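Local coordinates for protein response regulator (Caulobacter vibrioides, PDB 3N0R) that probably relays phosphorylation of its receiver domain to its sigma-like domain, which sequesters an anti-sigma factor in the general stress response, at residues P32-R35 against R36-R39. The protein carries 1 engineered substitution. Residues are numbered along the deposited sequence; the frame is centred on the assembly and turned at random.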
ATOM      1  N   PRO A  32      -9.688   2.199   7.539  1.00 14.64           N
ATOM      2  CA  PRO A  32      -9.127   1.055   6.801  1.00 14.77           C
ATOM      3  C   PRO A  32      -8.124   1.494   5.732  1.00 14.47           C
ATOM      4  O   PRO A  32      -7.089   0.852   5.535  1.00 14.27           O
ATOM      5  CB  PRO A  32     -10.362   0.406   6.162  1.00 16.60           C
ATOM      6  CG  PRO A  32     -11.497   0.785   7.090  1.00 18.81           C
ATOM      7  CD  PRO A  32     -11.165   2.181   7.554  1.00 16.11           C
ATOM      8  N   TYR A  33      -8.417   2.598   5.058  1.00 13.85           N
ATOM      9  CA  TYR A  33      -7.569   3.019   3.954  1.00 14.53           C
ATOM     10  C   TYR A  33      -6.253   3.646   4.386  1.00 13.29           C
ATOM     11  O   TYR A  33      -5.228   3.475   3.717  1.00 13.95           O
ATOM     12  CB  TYR A  33      -8.360   3.870   2.959  1.00 16.78           C
ATOM     13  CG  TYR A  33      -9.573   3.096   2.518  1.00 20.23           C
ATOM     14  CD1 TYR A  33      -9.445   2.013   1.663  1.00 22.08           C
ATOM     15  CD2 TYR A  33     -10.832   3.389   3.028  1.00 21.73           C
ATOM     16  CE1 TYR A  33     -10.552   1.276   1.272  1.00 24.71           C
ATOM     17  CE2 TYR A  33     -11.939   2.660   2.656  1.00 24.61           C
ATOM     18  CZ  TYR A  33     -11.794   1.601   1.778  1.00 25.64           C
ATOM     19  OH  TYR A  33     -12.898   0.866   1.401  1.00 29.59           O
ATOM     20  N   ILE A  34      -6.247   4.328   5.529  1.00 13.39           N
ATOM     21  CA  ILE A  34      -4.968   4.790   6.048  1.00 13.17           C
ATOM     22  C   ILE A  34      -4.122   3.607   6.546  1.00 13.17           C
ATOM     23  O   ILE A  34      -2.909   3.655   6.452  1.00 13.04           O
ATOM     24  CB  ILE A  34      -5.073   5.942   7.075  1.00 13.46           C
ATOM     25  CG1 ILE A  34      -3.698   6.594   7.257  1.00 13.60           C
ATOM     26  CG2 ILE A  34      -5.671   5.471   8.396  1.00 14.57           C
ATOM     27  CD1 ILE A  34      -3.735   7.891   8.025  1.00 14.83           C
ATOM     28  N   ARG A  35      -4.755   2.521   7.002  1.00 13.18           N
ATOM     29  CA  ARG A  35      -3.992   1.291   7.244  1.00 13.60           C
ATOM     30  C   ARG A  35      -3.364   0.772   5.950  1.00 12.83           C
ATOM     31  O   ARG A  35      -2.208   0.378   5.951  1.00 13.30           O
ATOM     32  CB  ARG A  35      -4.831   0.197   7.915  1.00 13.37           C
ATOM     33  CG  ARG A  35      -5.308   0.555   9.318  1.00 14.04           C
ATOM     34  CD  ARG A  35      -6.038  -0.614  10.005  1.00 15.30           C
ATOM     35  NE  ARG A  35      -6.667  -0.123  11.232  1.00 15.98           N
ATOM     36  CZ  ARG A  35      -7.958   0.148  11.384  1.00 16.34           C
ATOM     37  NH1 ARG A  35      -8.836  -0.109  10.422  1.00 17.07           N
ATOM     38  NH2 ARG A  35      -8.380   0.671  12.528  1.00 18.42           N
ATOM     39  N   ARG A  36      -4.107   0.795   4.842  1.00 12.94           N
ATOM     40  CA  ARG A  36      -3.546   0.381   3.563  1.00 13.01           C
ATOM     41  C   ARG A  36      -2.301   1.204   3.223  1.00 12.38           C
ATOM     42  O   ARG A  36      -1.250   0.666   2.846  1.00 13.15           O
ATOM     43  CB  ARG A  36      -4.586   0.493   2.448  1.00 14.21           C
ATOM     44  CG  ARG A  36      -4.029   0.157   1.069  1.00 16.40           C
ATOM     45  CD  ARG A  36      -5.088   0.276   0.003  1.00 20.08           C
ATOM     46  NE  ARG A  36      -5.595   1.640  -0.083  1.00 22.91           N
ATOM     47  CZ  ARG A  36      -6.755   1.959  -0.641  1.00 26.52           C
ATOM     48  NH1 ARG A  36      -7.521   1.007  -1.156  1.00 27.63           N
ATOM     49  NH2 ARG A  36      -7.149   3.226  -0.668  1.00 28.01           N
ATOM     50  N   TYR A  37      -2.426   2.520   3.357  1.00 12.70           N
ATOM     51  CA  TYR A  37      -1.304   3.422   3.118  1.00 12.82           C
ATOM     52  C   TYR A  37      -0.112   3.076   4.007  1.00 12.56           C
ATOM     53  O   TYR A  37       1.020   2.949   3.530  1.00 12.84           O
ATOM     54  CB  TYR A  37      -1.760   4.863   3.378  1.00 13.29           C
ATOM     55  CG  TYR A  37      -0.674   5.919   3.339  1.00 13.70           C
ATOM     56  CD1 TYR A  37      -0.045   6.269   2.148  1.00 14.13           C
ATOM     57  CD2 TYR A  37      -0.306   6.597   4.491  1.00 15.30           C
ATOM     58  CE1 TYR A  37       0.919   7.260   2.111  1.00 14.13           C
ATOM     59  CE2 TYR A  37       0.670   7.586   4.466  1.00 15.77           C
ATOM     60  CZ  TYR A  37       1.272   7.916   3.269  1.00 14.58           C
ATOM     61  OH  TYR A  37       2.227   8.897   3.210  1.00 16.19           O
ATOM     62  N   ALA A  38      -0.357   2.958   5.311  1.00 13.12           N
ATOM     63  CA  ALA A  38       0.719   2.769   6.273  1.00 13.14           C
ATOM     64  C   ALA A  38       1.427   1.435   6.063  1.00 12.70           C
ATOM     65  O   ALA A  38       2.648   1.346   6.205  1.00 13.28           O
ATOM     66  CB  ALA A  38       0.188   2.892   7.695  1.00 13.99           C
ATOM     67  N   ARG A  39       0.661   0.395   5.749  1.00 12.34           N
ATOM     68  CA  ARG A  39       1.249  -0.904   5.443  1.00 13.79           C
ATOM     69  C   ARG A  39       2.111  -0.838   4.188  1.00 13.15           C
ATOM     70  O   ARG A  39       3.204  -1.388   4.160  1.00 13.77           O
ATOM     71  CB  ARG A  39       0.161  -1.960   5.242  1.00 14.22           C
ATOM     72  CG  ARG A  39      -0.624  -2.300   6.486  1.00 14.29           C
ATOM     73  CD  ARG A  39      -1.644  -3.378   6.193  1.00 15.06           C
ATOM     74  NE  ARG A  39      -2.629  -3.482   7.258  1.00 15.28           N
ATOM     75  CZ  ARG A  39      -3.706  -4.252   7.204  1.00 14.25           C
ATOM     76  NH1 ARG A  39      -3.930  -5.047   6.155  1.00 15.64           N
ATOM     77  NH2 ARG A  39      -4.568  -4.217   8.205  1.00 15.94           N
TER
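Residues 32-35 and 36-39 are two successive turns of helix 31-42, joined by four i to i+4 backbone hydrogen bonds: Arg36 to Pro32, Tyr37 to Tyr33, Ala38 to Ile34 and Arg39 to Arg35. The last pairs Arg39 N with Arg35 O at 2.9 Å and is close to straight, with an N-H...O angle of 167°.

Tyr33 and Arg36 make the main side-chain contact. Tyr33 CD1 lies over one face of the Arg36 guanidinium, nearer its rim than its centre, and is 3.5 Å from Arg36 CZ. The two planes are 47° apart, so this is not a parallel stack. A bend at chi3 (62°) in an otherwise extended chain folds the Arg36 guanidinium back to the ring. Its NE also forms a salt bridge with Glu126.

One residue further along, Ile34 CG1 meets Tyr37 CD2 at 4.4 Å. Tyr37 directs its hydroxyl to a hydrogen bond with His81.

On another side of the helix, Arg39 CG packs 3.2 Å from Arg35 O. Arg35 NE and Arg39 NH2 stay 5.5 Å apart.

The helix therefore joins two parts of the protein. Ile34 and Tyr37 pack among the sigma-like helices, whereas Arg35 and Arg39 also touch helix 45-60, where Asp49 forms a salt bridge with Arg39, but extend their guanidinium groups to the receiver, Arg35 to the carbonyl of Leu247 and Arg39 to a salt bridge with Glu253. Carboxylates beside Arg39 probably offset the like charges, and these polar links are consistent with a closed arrangement of the unphosphorylated regulator.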